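Local coordinates for protein antisigma-factor antagonist STAS (Rhodobacter sphaeroides, PDB 3LKL) that probably carries sulfate or a similar anion across the membrane as a SulP-type transporter, of which this is the C-terminal STAS domain, at residues 4-9 against 19-24; 47-52 against 79-84; 35-40 against 65-70. All coordinates share one frame; numbering follows the deposited sequence.

Interaction 1 of 3, residues 4-9 against 19-24; sequences FAVSSE and YRVEGQ
V6 has CG1 anti to its backbone N (chi1 -178°), which places that methyl at the edge of the Y19 ring, and a chi1 of -72° sets Y19 CG beside the backbone N; V6 CG1 and Y19 CD2 are 3.8 Å apart. S8 takes a different side of the same ring: its CB lies over one face, 4.0 Å from the centroid of Y19, in a CH-pi contact displaced toward the rim. At the start of its strand, F4 reaches across with CE1 to V21 CG1 at 3.6 Å, and V6 CG2 touches V21 CG2 more loosely. V6, S8, Y19 and V21 share one face of this antiparallel beta hairpin; A5, S7, R20 and E22 are on the other. Two hydrogen-bonded pairs tie the strands together. A5 N gives to E22 O and E22 N to A5 O, each at 3.0 Å; S7 N gives to R20 O, while R20 N returns a short, straight bond to S7 O of 2.6 Å at 170°. At G23 the chain turns a corner, with backbone angles that would drive a CB into the preceding carbonyl O, and Q24 contacts the second subunit, its NE2 bonding D65 and Q62 of that chain. Strand 4-10 is outermost at this end of the four-stranded sheet; strand 16-22 pairs on its other flank with strand 45-50, and the loop after helix 30-35 meets the face of V6 and Y19.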
ATOM      1  N   PHE A   4      -5.330   0.502  -6.930  1.00 16.17           N
ATOM      2  CA  PHE A   4      -4.143  -0.115  -7.391  1.00 15.66           C
ATOM      3  C   PHE A   4      -3.638   0.570  -8.667  1.00 15.36           C
ATOM      4  O   PHE A   4      -4.387   0.945  -9.499  1.00 14.22           O
ATOM      5  CB  PHE A   4      -4.464  -1.569  -7.579  1.00 16.56           C
ATOM      6  CG  PHE A   4      -3.405  -2.339  -8.185  1.00 17.03           C
ATOM      7  CD1 PHE A   4      -2.298  -2.642  -7.493  1.00 23.48           C
ATOM      8  CD2 PHE A   4      -3.526  -2.775  -9.454  1.00 20.67           C
ATOM      9  CE1 PHE A   4      -1.330  -3.347  -8.056  1.00 23.93           C
ATOM     10  CE2 PHE A   4      -2.565  -3.468 -10.021  1.00 20.78           C
ATOM     11  CZ  PHE A   4      -1.463  -3.762  -9.322  1.00 23.27           C
ATOM     12  N   ALA A   5      -2.345   0.746  -8.759  1.00 15.03           N
ATOM     13  CA  ALA A   5      -1.715   1.356  -9.905  1.00 16.22           C
ATOM     14  C   ALA A   5      -0.295   0.894 -10.076  1.00 15.89           C
ATOM     15  O   ALA A   5       0.433   0.832  -9.154  1.00 16.23           O
ATOM     16  CB  ALA A   5      -1.746   2.812  -9.807  1.00 15.11           C
ATOM     17  N   VAL A   6       0.072   0.577 -11.294  1.00 15.88           N
ATOM     18  CA  VAL A   6       1.460   0.243 -11.648  1.00 14.69           C
ATOM     19  C   VAL A   6       1.944   1.196 -12.768  1.00 15.14           C
ATOM     20  O   VAL A   6       1.193   1.401 -13.745  1.00 14.04           O
ATOM     21  CB  VAL A   6       1.596  -1.162 -12.237  1.00 15.07           C
ATOM     22  CG1 VAL A   6       3.078  -1.467 -12.537  1.00 13.81           C
ATOM     23  CG2 VAL A   6       1.064  -2.223 -11.296  1.00  7.47           C
ATOM     24  N   SER A   7       3.145   1.786 -12.598  1.00 14.72           N
ATOM     25  CA  SER A   7       3.850   2.417 -13.702  1.00 15.91           C
ATOM     26  C   SER A   7       5.257   1.827 -13.883  1.00 15.52           C
ATOM     27  O   SER A   7       5.758   1.079 -13.044  1.00 14.02           O
ATOM     28  CB  SER A   7       3.904   3.938 -13.533  1.00 15.85           C
ATOM     29  OG  SER A   7       4.591   4.285 -12.332  1.00 12.36           O
ATOM     30  N   SER A   8       5.901   2.149 -14.998  1.00 14.60           N
ATOM     31  CA  SER A   8       7.272   1.680 -15.153  1.00 15.61           C
ATOM     32  C   SER A   8       8.142   2.738 -15.816  1.00 14.82           C
ATOM     33  O   SER A   8       7.659   3.658 -16.427  1.00 14.44           O
ATOM     34  CB  SER A   8       7.323   0.359 -15.934  1.00 14.38           C
ATOM     35  OG  SER A   8       7.115   0.602 -17.326  1.00 15.50           O
ATOM     36  N   GLU A   9       9.423   2.602 -15.622  1.00 15.81           N
ATOM     37  CA  GLU A   9      10.395   3.389 -16.281  1.00 16.77           C
ATOM     38  C   GLU A   9      11.485   2.520 -16.886  1.00 15.40           C
ATOM     39  O   GLU A   9      12.038   1.681 -16.239  1.00 14.71           O
ATOM     40  CB  GLU A   9      11.004   4.372 -15.317  1.00 18.02           C
ATOM     41  CG  GLU A   9      11.968   5.293 -15.981  1.00 25.74           C
ATOM     42  CD  GLU A   9      12.738   6.177 -15.021  1.00 32.10           C
ATOM     43  OE1 GLU A   9      12.136   6.649 -14.054  1.00 37.55           O
ATOM     44  OE2 GLU A   9      13.941   6.399 -15.225  1.00 35.92           O
ATOM     45  N   TYR A  19       9.285  -1.362 -12.483  1.00 10.38           N
ATOM     46  CA  TYR A  19       7.854  -1.243 -12.248  1.00 10.40           C
ATOM     47  C   TYR A  19       7.593  -0.673 -10.851  1.00 11.14           C
ATOM     48  O   TYR A  19       8.109  -1.199  -9.889  1.00 11.38           O
ATOM     49  CB  TYR A  19       7.180  -2.599 -12.358  1.00 11.07           C
ATOM     50  CG  TYR A  19       7.109  -3.107 -13.766  1.00  9.20           C
ATOM     51  CD1 TYR A  19       8.115  -3.890 -14.292  1.00  9.03           C
ATOM     52  CD2 TYR A  19       5.988  -2.832 -14.557  1.00  6.64           C
ATOM     53  CE1 TYR A  19       8.026  -4.337 -15.622  1.00  7.20           C
ATOM     54  CE2 TYR A  19       5.928  -3.205 -15.888  1.00  4.79           C
ATOM     55  CZ  TYR A  19       6.926  -3.999 -16.400  1.00  2.36           C
ATOM     56  OH  TYR A  19       6.819  -4.419 -17.710  1.00  3.19           O
ATOM     57  N   ARG A  20       6.741   0.358 -10.746  1.00 11.55           N
ATOM     58  CA  ARG A  20       6.390   0.981  -9.453  1.00 12.14           C
ATOM     59  C   ARG A  20       4.958   0.613  -9.147  1.00 12.67           C
ATOM     60  O   ARG A  20       4.051   0.974  -9.896  1.00 12.16           O
ATOM     61  CB  ARG A  20       6.495   2.497  -9.577  1.00 15.27           C
ATOM     62  CG  ARG A  20       6.313   3.285  -8.303  1.00 20.95           C
ATOM     63  CD  ARG A  20       6.514   4.757  -8.553  1.00 27.34           C
ATOM     64  NE  ARG A  20       7.938   5.100  -8.604  1.00 33.23           N
ATOM     65  CZ  ARG A  20       8.411   6.320  -8.882  1.00 39.52           C
ATOM     66  NH1 ARG A  20       9.728   6.550  -8.901  1.00 40.38           N
ATOM     67  NH2 ARG A  20       7.571   7.324  -9.152  1.00 42.44           N
ATOM     68  N   VAL A  21       4.770  -0.192  -8.086  1.00 11.59           N
ATOM     69  CA  VAL A  21       3.486  -0.690  -7.665  1.00 12.32           C
ATOM     70  C   VAL A  21       3.069   0.106  -6.439  1.00 12.18           C
ATOM     71  O   VAL A  21       3.818   0.201  -5.447  1.00 13.17           O
ATOM     72  CB  VAL A  21       3.538  -2.161  -7.298  1.00 10.40           C
ATOM     73  CG1 VAL A  21       2.061  -2.698  -6.992  1.00 12.88           C
ATOM     74  CG2 VAL A  21       4.119  -2.965  -8.413  1.00 13.77           C
ATOM     75  N   GLU A  22       1.886   0.690  -6.548  1.00 13.43           N
ATOM     76  CA  GLU A  22       1.291   1.572  -5.548  1.00 14.47           C
ATOM     77  C   GLU A  22      -0.095   1.111  -5.208  1.00 15.63           C
ATOM     78  O   GLU A  22      -0.869   0.767  -6.101  1.00 16.65           O
ATOM     79  CB  GLU A  22       1.151   2.998  -6.102  1.00 15.43           C
ATOM     80  CG  GLU A  22       2.505   3.566  -6.448  1.00 19.09           C
ATOM     81  CD  GLU A  22       2.499   5.027  -6.914  1.00 21.84           C
ATOM     82  OE1 GLU A  22       3.114   5.273  -7.983  1.00 20.22           O
ATOM     83  OE2 GLU A  22       1.928   5.897  -6.194  1.00 20.30           O
ATOM     84  N   GLY A  23      -0.423   1.125  -3.911  1.00 15.95           N
ATOM     85  CA  GLY A  23      -1.806   0.909  -3.465  1.00 15.24           C
ATOM     86  C   GLY A  23      -2.022  -0.491  -2.973  1.00 14.41           C
ATOM     87  O   GLY A  23      -1.125  -1.071  -2.352  1.00 13.34           O
ATOM     88  N   GLN A  24      -3.169  -1.068  -3.310  1.00 13.40           N
ATOM     89  CA  GLN A  24      -3.628  -2.255  -2.562  1.00 14.64           C
ATOM     90  C   GLN A  24      -3.650  -3.539  -3.390  1.00 14.24           C
ATOM     91  O   GLN A  24      -4.381  -3.622  -4.367  1.00 15.45           O
ATOM     92  CB  GLN A  24      -5.047  -1.991  -2.044  1.00 13.85           C
ATOM     93  CG  GLN A  24      -5.317  -0.627  -1.386  1.00 14.02           C
ATOM     94  CD  GLN A  24      -4.287  -0.206  -0.357  1.00 11.43           C
ATOM     95  OE1 GLN A  24      -3.725  -1.010   0.363  1.00  8.14           O
ATOM     96  NE2 GLN A  24      -4.021   1.074  -0.321  1.00 10.64           N
TER

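Interaction 2 of 3, residues 47-52 against 79-84; sequences TIDVSR and RIVGMN
This is a parallel strand pairing within the mixed beta sheet of the STAS fold, joining strand 45-50 to the outermost strand 77-81, with helix 58-73 connecting them in a beta-alpha-beta crossover. Three backbone bonds of 2.9 Å make the ladder: I48 N to R79 O, V81 N to I48 O and V50 N to V81 O. On one face T47 CG2, anti to its backbone N, meets V81 CG2 at 3.7 Å, and V81 CG1 lies against the carboxylate of D49. The other face carries I48 and I80, both of which pack on L64 of helix 58-73; V50 CG2 touches I80 CG2 at 4.0 Å. Beyond the ladder the chain turns a corner at 51-52. G82, the N-cap residue of helix 83-92, comes so close to S51 that a CB on it would clash with S51 N. D49 organises the neighbouring corner: OD1 accepts from S51 N in an Asx turn and from S51 OG, while OD2 forms a salt bridge with R52. Replacing D49 with an alanine would probably leave the S51 backbone N and hydroxyl without their shared acceptor and R52 without this carboxylate, freeing the corner to shift. The two oxygens are approached differently: S51 OG uses the syn lone pair of D49 OD1 at 2.6 Å, whereas R52 NH1 comes to D49 OD2 from above the carboxylate plane at 3.1 Å.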
ATOM      1  N   THR A  47      13.126  -4.511 -11.974  1.00 11.10           N
ATOM      2  CA  THR A  47      12.823  -4.247 -10.607  1.00 10.66           C
ATOM      3  C   THR A  47      11.369  -4.086 -10.443  1.00 10.86           C
ATOM      4  O   THR A  47      10.735  -3.358 -11.203  1.00 11.71           O
ATOM      5  CB  THR A  47      13.569  -2.992 -10.113  1.00 13.66           C
ATOM      6  OG1 THR A  47      14.955  -3.248 -10.271  1.00 12.25           O
ATOM      7  CG2 THR A  47      13.306  -2.722  -8.623  1.00 13.59           C
ATOM      8  N   ILE A  48      10.792  -4.849  -9.514  1.00 11.41           N
ATOM      9  CA  ILE A  48       9.418  -4.657  -9.078  1.00 10.98           C
ATOM     10  C   ILE A  48       9.477  -3.980  -7.713  1.00 12.58           C
ATOM     11  O   ILE A  48       9.878  -4.610  -6.740  1.00 11.21           O
ATOM     12  CB  ILE A  48       8.694  -6.011  -9.067  1.00 10.74           C
ATOM     13  CG1 ILE A  48       8.863  -6.690 -10.453  1.00  9.39           C
ATOM     14  CG2 ILE A  48       7.206  -5.896  -8.745  1.00  9.31           C
ATOM     15  CD1 ILE A  48       8.252  -8.076 -10.442  1.00 11.80           C
ATOM     16  N   ASP A  49       9.109  -2.724  -7.662  1.00 11.99           N
ATOM     17  CA  ASP A  49       9.124  -1.955  -6.445  1.00 12.19           C
ATOM     18  C   ASP A  49       7.735  -1.899  -5.846  1.00 10.99           C
ATOM     19  O   ASP A  49       6.878  -1.243  -6.344  1.00  8.48           O
ATOM     20  CB  ASP A  49       9.681  -0.574  -6.744  1.00 12.74           C
ATOM     21  CG  ASP A  49       9.722   0.342  -5.547  1.00 14.08           C
ATOM     22  OD1 ASP A  49       9.184   0.069  -4.513  1.00 15.40           O
ATOM     23  OD2 ASP A  49      10.305   1.380  -5.652  1.00 13.66           O
ATOM     24  N   VAL A  50       7.539  -2.626  -4.772  1.00  9.73           N
ATOM     25  CA  VAL A  50       6.258  -2.663  -4.092  1.00 10.20           C
ATOM     26  C   VAL A  50       6.235  -1.789  -2.779  1.00 10.95           C
ATOM     27  O   VAL A  50       5.276  -1.925  -1.979  1.00 11.23           O
ATOM     28  CB  VAL A  50       5.856  -4.115  -3.770  1.00  9.56           C
ATOM     29  CG1 VAL A  50       5.587  -4.876  -5.065  1.00  8.70           C
ATOM     30  CG2 VAL A  50       6.954  -4.843  -2.950  1.00  9.23           C
ATOM     31  N   SER A  51       7.257  -0.931  -2.581  1.00 11.03           N
ATOM     32  CA  SER A  51       7.397  -0.096  -1.375  1.00 13.02           C
ATOM     33  C   SER A  51       6.185   0.772  -1.066  1.00 14.22           C
ATOM     34  O   SER A  51       5.863   0.944   0.122  1.00 14.64           O
ATOM     35  CB  SER A  51       8.702   0.722  -1.348  1.00 13.14           C
ATOM     36  OG  SER A  51       8.818   1.589  -2.472  1.00 16.20           O
ATOM     37  N   ARG A  52       5.424   1.180  -2.099  1.00 13.69           N
ATOM     38  CA  ARG A  52       4.253   2.011  -1.907  1.00 14.28           C
ATOM     39  C   ARG A  52       2.959   1.221  -1.911  1.00 13.73           C
ATOM     40  O   ARG A  52       1.900   1.774  -2.206  1.00 13.45           O
ATOM     41  CB  ARG A  52       4.161   3.043  -3.052  1.00 15.31           C
ATOM     42  CG  ARG A  52       5.248   4.094  -3.034  1.00 18.41           C
ATOM     43  CD  ARG A  52       5.585   4.643  -4.444  1.00 22.87           C
ATOM     44  NE  ARG A  52       6.895   5.320  -4.410  1.00 26.42           N
ATOM     45  CZ  ARG A  52       8.064   4.764  -4.761  1.00 25.58           C
ATOM     46  NH1 ARG A  52       8.128   3.521  -5.195  1.00 25.85           N
ATOM     47  NH2 ARG A  52       9.185   5.454  -4.671  1.00 25.47           N
ATOM     48  N   ARG A  79      14.748  -8.153  -9.243  1.00 13.41           N
ATOM     49  CA  ARG A  79      14.826  -7.667  -7.883  1.00 15.38           C
ATOM     50  C   ARG A  79      13.468  -7.156  -7.427  1.00 13.85           C
ATOM     51  O   ARG A  79      12.762  -6.514  -8.191  1.00 14.15           O
ATOM     52  CB  ARG A  79      15.738  -6.448  -7.847  1.00 16.04           C
ATOM     53  CG  ARG A  79      17.101  -6.749  -7.504  1.00 21.95           C
ATOM     54  CD  ARG A  79      17.507  -5.837  -6.239  1.00 31.58           C
ATOM     55  NE  ARG A  79      17.755  -4.442  -6.613  1.00 34.95           N
ATOM     56  CZ  ARG A  79      18.102  -3.458  -5.784  1.00 37.50           C
ATOM     57  NH1 ARG A  79      18.195  -3.648  -4.460  1.00 39.23           N
ATOM     58  NH2 ARG A  79      18.344  -2.253  -6.294  1.00 38.93           N
ATOM     59  N   ILE A  80      13.158  -7.353  -6.162  1.00 12.58           N
ATOM     60  CA  ILE A  80      11.952  -6.830  -5.556  1.00 11.73           C
ATOM     61  C   ILE A  80      12.467  -5.792  -4.601  1.00 10.58           C
ATOM     62  O   ILE A  80      13.376  -6.051  -3.858  1.00  9.16           O
ATOM     63  CB  ILE A  80      11.136  -7.944  -4.861  1.00 11.51           C
ATOM     64  CG1 ILE A  80      10.632  -8.924  -5.906  1.00 15.24           C
ATOM     65  CG2 ILE A  80       9.824  -7.380  -4.147  1.00 13.49           C
ATOM     66  CD1 ILE A  80       9.677  -9.984  -5.288  1.00 21.49           C
ATOM     67  N   VAL A  81      11.889  -4.645  -4.616  1.00 10.10           N
ATOM     68  CA  VAL A  81      12.262  -3.651  -3.704  1.00 11.05           C
ATOM     69  C   VAL A  81      11.042  -3.350  -2.877  1.00 11.83           C
ATOM     70  O   VAL A  81       9.992  -3.214  -3.397  1.00 11.83           O
ATOM     71  CB  VAL A  81      12.710  -2.465  -4.489  1.00 10.94           C
ATOM     72  CG1 VAL A  81      12.663  -1.237  -3.688  1.00 15.35           C
ATOM     73  CG2 VAL A  81      14.037  -2.708  -5.033  1.00  9.91           C
ATOM     74  N   GLY A  82      11.186  -3.318  -1.569  1.00 12.42           N
ATOM     75  CA  GLY A  82      10.106  -2.865  -0.667  1.00 11.08           C
ATOM     76  C   GLY A  82       9.229  -3.989  -0.135  1.00 11.66           C
ATOM     77  O   GLY A  82       8.147  -3.752   0.412  1.00 12.69           O
HETATM   78  N   MSE A  83       9.660  -5.216  -0.311  1.00 11.77           N
HETATM   79  CA  MSE A  83       8.860  -6.371   0.018  1.00 12.80           C
HETATM   80  C   MSE A  83       8.519  -6.328   1.481  1.00 13.43           C
HETATM   81  O   MSE A  83       7.403  -6.630   1.847  1.00 15.71           O
HETATM   82  CB  MSE A  83       9.686  -7.615  -0.225  1.00 12.11           C
HETATM   83  CG  MSE A  83       8.956  -8.880   0.186  1.00 16.11           C
HETATM   84 SE   MSE A  83       7.291  -9.133  -0.794  0.75 25.78          SE
HETATM   85  CE  MSE A  83       7.700 -11.007  -1.303  1.00 22.04           C
ATOM     86  N   ASN A  84       9.488  -5.915   2.308  1.00 15.76           N
ATOM     87  CA  ASN A  84       9.281  -5.846   3.776  1.00 17.50           C
ATOM     88  C   ASN A  84       8.164  -4.900   4.165  1.00 17.43           C
ATOM     89  O   ASN A  84       7.275  -5.294   4.912  1.00 16.03           O
ATOM     90  CB  ASN A  84      10.558  -5.580   4.624  1.00 16.87           C
ATOM     91  CG  ASN A  84      11.481  -4.412   4.091  1.00 21.16           C
ATOM     92  OD1 ASN A  84      12.532  -4.135   4.705  1.00 21.92           O
ATOM     93  ND2 ASN A  84      11.113  -3.762   2.990  1.00 17.89           N
TER

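Interaction 3 of 3, residues 35-40 against 65-70; sequences AAFDFR and DMAVLK
Apolar contacts dominate where F37 and F39, in the loop after helix 30-35 of the STAS fold, meet A67 and K70 on helix 58-73. The A67 CB methyl touches both rings, lying 4.0 Å from F37 CE2 and 4.0 Å from F39 CZ, so a small residue on the helix fits against two aromatic neighbours. F39 CE1 also approaches the backbone at A67 O. The F37 ring continues into a wider aromatic cluster through edge-to-face contacts with Y19 and F33, and F39 meets the ring of F71 with its plane inclined to it.

The second kind of interaction is CH-pi. K70 directs its aliphatic chain over one face of the F39 ring, with CG 3.7 Å from the centroid; F37 CB sits against the opposite face, so the ring is held between K70 CG and F37 CB, two residues earlier in the loop. CG anti to the backbone N (chi1 -175°) puts that lysine methylene over the ring; the bend at chi2 then takes CE past F39 CB.

Polar groups play a lesser part in this pairing. The ammonium of K70 is engaged in a salt bridge with E74, just beyond the end of the helix; its NZ comes near R40 CG, while the two charged ends are not in contact. The closest approach to the ring is K70 CG to F39 CG, at 3.5 Å and offset toward the rim.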
ATOM      1  N   ALA A  35      -1.516  -8.232 -15.450  1.00 10.21           N
ATOM      2  CA  ALA A  35      -1.615  -7.512 -16.737  1.00 11.38           C
ATOM      3  C   ALA A  35      -0.718  -6.292 -16.865  1.00 13.48           C
ATOM      4  O   ALA A  35      -0.464  -5.826 -17.955  1.00 13.35           O
ATOM      5  CB  ALA A  35      -3.015  -7.113 -16.986  1.00 11.14           C
ATOM      6  N   ALA A  36      -0.213  -5.754 -15.766  1.00 14.64           N
ATOM      7  CA  ALA A  36       0.634  -4.553 -15.888  1.00 14.55           C
ATOM      8  C   ALA A  36       2.062  -4.820 -16.438  1.00 14.82           C
ATOM      9  O   ALA A  36       2.707  -3.904 -16.987  1.00 15.53           O
ATOM     10  CB  ALA A  36       0.634  -3.784 -14.520  1.00 14.45           C
ATOM     11  N   PHE A  37       2.532  -6.064 -16.383  1.00 13.65           N
ATOM     12  CA  PHE A  37       3.876  -6.430 -16.737  1.00 12.37           C
ATOM     13  C   PHE A  37       3.897  -6.927 -18.179  1.00 13.14           C
ATOM     14  O   PHE A  37       2.962  -7.652 -18.597  1.00 13.17           O
ATOM     15  CB  PHE A  37       4.297  -7.588 -15.870  1.00 12.50           C
ATOM     16  CG  PHE A  37       4.352  -7.253 -14.406  1.00 10.93           C
ATOM     17  CD1 PHE A  37       5.313  -6.384 -13.922  1.00  6.87           C
ATOM     18  CD2 PHE A  37       3.437  -7.774 -13.527  1.00 14.32           C
ATOM     19  CE1 PHE A  37       5.372  -6.053 -12.598  1.00  6.62           C
ATOM     20  CE2 PHE A  37       3.510  -7.488 -12.156  1.00 12.00           C
ATOM     21  CZ  PHE A  37       4.460  -6.592 -11.697  1.00 13.31           C
ATOM     22  N   ASP A  38       4.929  -6.536 -18.902  1.00 11.67           N
ATOM     23  CA  ASP A  38       5.222  -7.064 -20.243  1.00 12.46           C
ATOM     24  C   ASP A  38       6.331  -8.112 -20.120  1.00 11.31           C
ATOM     25  O   ASP A  38       7.547  -7.850 -20.154  1.00  9.65           O
ATOM     26  CB  ASP A  38       5.578  -5.935 -21.150  1.00 12.86           C
ATOM     27  CG  ASP A  38       5.872  -6.367 -22.563  1.00 17.75           C
ATOM     28  OD1 ASP A  38       5.645  -7.561 -22.923  1.00 23.32           O
ATOM     29  OD2 ASP A  38       6.367  -5.466 -23.294  1.00 19.82           O
ATOM     30  N   PHE A  39       5.854  -9.322 -19.909  1.00 12.05           N
ATOM     31  CA  PHE A  39       6.704 -10.439 -19.582  1.00 15.42           C
ATOM     32  C   PHE A  39       7.723 -10.808 -20.636  1.00 17.20           C
ATOM     33  O   PHE A  39       8.875 -11.213 -20.287  1.00 19.81           O
ATOM     34  CB  PHE A  39       5.862 -11.625 -19.154  1.00 15.14           C
ATOM     35  CG  PHE A  39       5.297 -11.472 -17.778  1.00 13.14           C
ATOM     36  CD1 PHE A  39       6.152 -11.249 -16.702  1.00 14.00           C
ATOM     37  CD2 PHE A  39       3.954 -11.540 -17.545  1.00 15.01           C
ATOM     38  CE1 PHE A  39       5.690 -11.093 -15.471  1.00 11.15           C
ATOM     39  CE2 PHE A  39       3.443 -11.413 -16.278  1.00 15.69           C
ATOM     40  CZ  PHE A  39       4.318 -11.187 -15.214  1.00 15.95           C
ATOM     41  N   ARG A  40       7.411 -10.562 -21.898  1.00 17.65           N
ATOM     42  CA  ARG A  40       8.331 -11.019 -22.917  1.00 19.09           C
ATOM     43  C   ARG A  40       9.113  -9.875 -23.520  1.00 19.78           C
ATOM     44  O   ARG A  40       9.702 -10.041 -24.562  1.00 18.91           O
ATOM     45  CB  ARG A  40       7.578 -11.798 -23.970  1.00 19.45           C
ATOM     46  CG  ARG A  40       6.807 -13.068 -23.396  1.00 22.76           C
ATOM     47  CD  ARG A  40       5.626 -13.506 -24.300  1.00 27.51           C
ATOM     48  NE  ARG A  40       4.849 -12.297 -24.631  1.00 31.65           N
ATOM     49  CZ  ARG A  40       3.610 -12.248 -25.105  1.00 34.54           C
ATOM     50  NH1 ARG A  40       2.879 -13.354 -25.312  1.00 35.38           N
ATOM     51  NH2 ARG A  40       3.098 -11.043 -25.358  1.00 34.67           N
ATOM     52  N   ASP A  65       5.227 -13.696  -6.685  1.00 10.97           N
ATOM     53  CA  ASP A  65       6.291 -14.708  -6.877  1.00 11.26           C
ATOM     54  C   ASP A  65       6.180 -15.277  -8.304  1.00  9.72           C
ATOM     55  O   ASP A  65       7.146 -15.544  -8.946  1.00  9.26           O
ATOM     56  CB  ASP A  65       6.080 -15.883  -5.938  1.00 12.45           C
ATOM     57  CG  ASP A  65       6.460 -15.561  -4.453  1.00 16.70           C
ATOM     58  OD1 ASP A  65       7.268 -14.619  -4.215  1.00 19.14           O
ATOM     59  OD2 ASP A  65       5.960 -16.301  -3.553  1.00 18.74           O
HETATM   60  N   MSE A  66       4.977 -15.463  -8.793  1.00 10.26           N
HETATM   61  CA  MSE A  66       4.838 -15.861 -10.212  1.00 10.31           C
HETATM   62  C   MSE A  66       5.414 -14.850 -11.200  1.00  9.40           C
HETATM   63  O   MSE A  66       6.143 -15.248 -12.116  1.00  9.13           O
HETATM   64  CB  MSE A  66       3.382 -16.139 -10.577  1.00 10.97           C
HETATM   65  CG  MSE A  66       3.060 -17.698 -10.489  1.00 16.98           C
HETATM   66 SE   MSE A  66       1.135 -18.053 -10.755  0.70 20.86          SE
HETATM   67  CE  MSE A  66       0.940 -16.661 -12.002  1.00 10.60           C
ATOM     68  N   ALA A  67       5.090 -13.565 -11.015  1.00  7.85           N
ATOM     69  CA  ALA A  67       5.644 -12.485 -11.833  1.00  7.26           C
ATOM     70  C   ALA A  67       7.185 -12.621 -11.836  1.00  8.97           C
ATOM     71  O   ALA A  67       7.808 -12.639 -12.886  1.00  8.89           O
ATOM     72  CB  ALA A  67       5.164 -11.012 -11.279  1.00  5.28           C
ATOM     73  N   VAL A  68       7.798 -12.734 -10.641  1.00  9.28           N
ATOM     74  CA  VAL A  68       9.248 -12.882 -10.509  1.00  8.64           C
ATOM     75  C   VAL A  68       9.741 -14.100 -11.319  1.00 10.67           C
ATOM     76  O   VAL A  68      10.674 -13.994 -12.125  1.00  8.91           O
ATOM     77  CB  VAL A  68       9.656 -12.947  -9.020  1.00 10.36           C
ATOM     78  CG1 VAL A  68      11.163 -13.446  -8.881  1.00 10.65           C
ATOM     79  CG2 VAL A  68       9.315 -11.554  -8.357  1.00  9.86           C
ATOM     80  N   LEU A  69       9.059 -15.227 -11.196  1.00 10.34           N
ATOM     81  CA  LEU A  69       9.538 -16.432 -11.886  1.00 11.64           C
ATOM     82  C   LEU A  69       9.370 -16.303 -13.412  1.00 11.85           C
ATOM     83  O   LEU A  69      10.218 -16.774 -14.176  1.00 11.10           O
ATOM     84  CB  LEU A  69       8.802 -17.699 -11.340  1.00 12.99           C
ATOM     85  CG  LEU A  69       9.228 -18.117  -9.910  1.00 15.50           C
ATOM     86  CD1 LEU A  69       8.051 -18.841  -9.116  1.00 17.46           C
ATOM     87  CD2 LEU A  69      10.515 -18.947  -9.958  1.00 16.65           C
ATOM     88  N   LYS A  70       8.295 -15.652 -13.844  1.00 12.43           N
ATOM     89  CA  LYS A  70       8.039 -15.476 -15.254  1.00 11.85           C
ATOM     90  C   LYS A  70       9.172 -14.566 -15.842  1.00 11.46           C
ATOM     91  O   LYS A  70       9.750 -14.932 -16.874  1.00  9.77           O
ATOM     92  CB  LYS A  70       6.649 -14.971 -15.446  1.00 11.66           C
ATOM     93  CG  LYS A  70       6.104 -14.810 -16.885  1.00 16.13           C
ATOM     94  CD  LYS A  70       6.388 -15.977 -17.916  1.00 20.20           C
ATOM     95  CE  LYS A  70       5.573 -15.770 -19.266  1.00 26.22           C
ATOM     96  NZ  LYS A  70       6.356 -15.989 -20.575  1.00 27.00           N
TER

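In the fold
The three contacts lie around one small STAS domain. Interactions 1 and 2, with centres about 10 Å apart, share the four-stranded sheet: they are its two outer pairings, joined by the central pairing of strands 16-22 and 45-50 through backbone bonds such as Y19 O with D49 N. Interaction 3, about 13 and 14 Å from them by centres, joins the loop 35-40 to helix 58-73, and reaches the sheet through F37 on Y19 and V68 on I80. Along the chain interaction 1 closes first, whereas interactions 2 and 3 alternate their segments, with helix 58-73 leading into strand 77-81, and lie on opposite sides of the chain's centre.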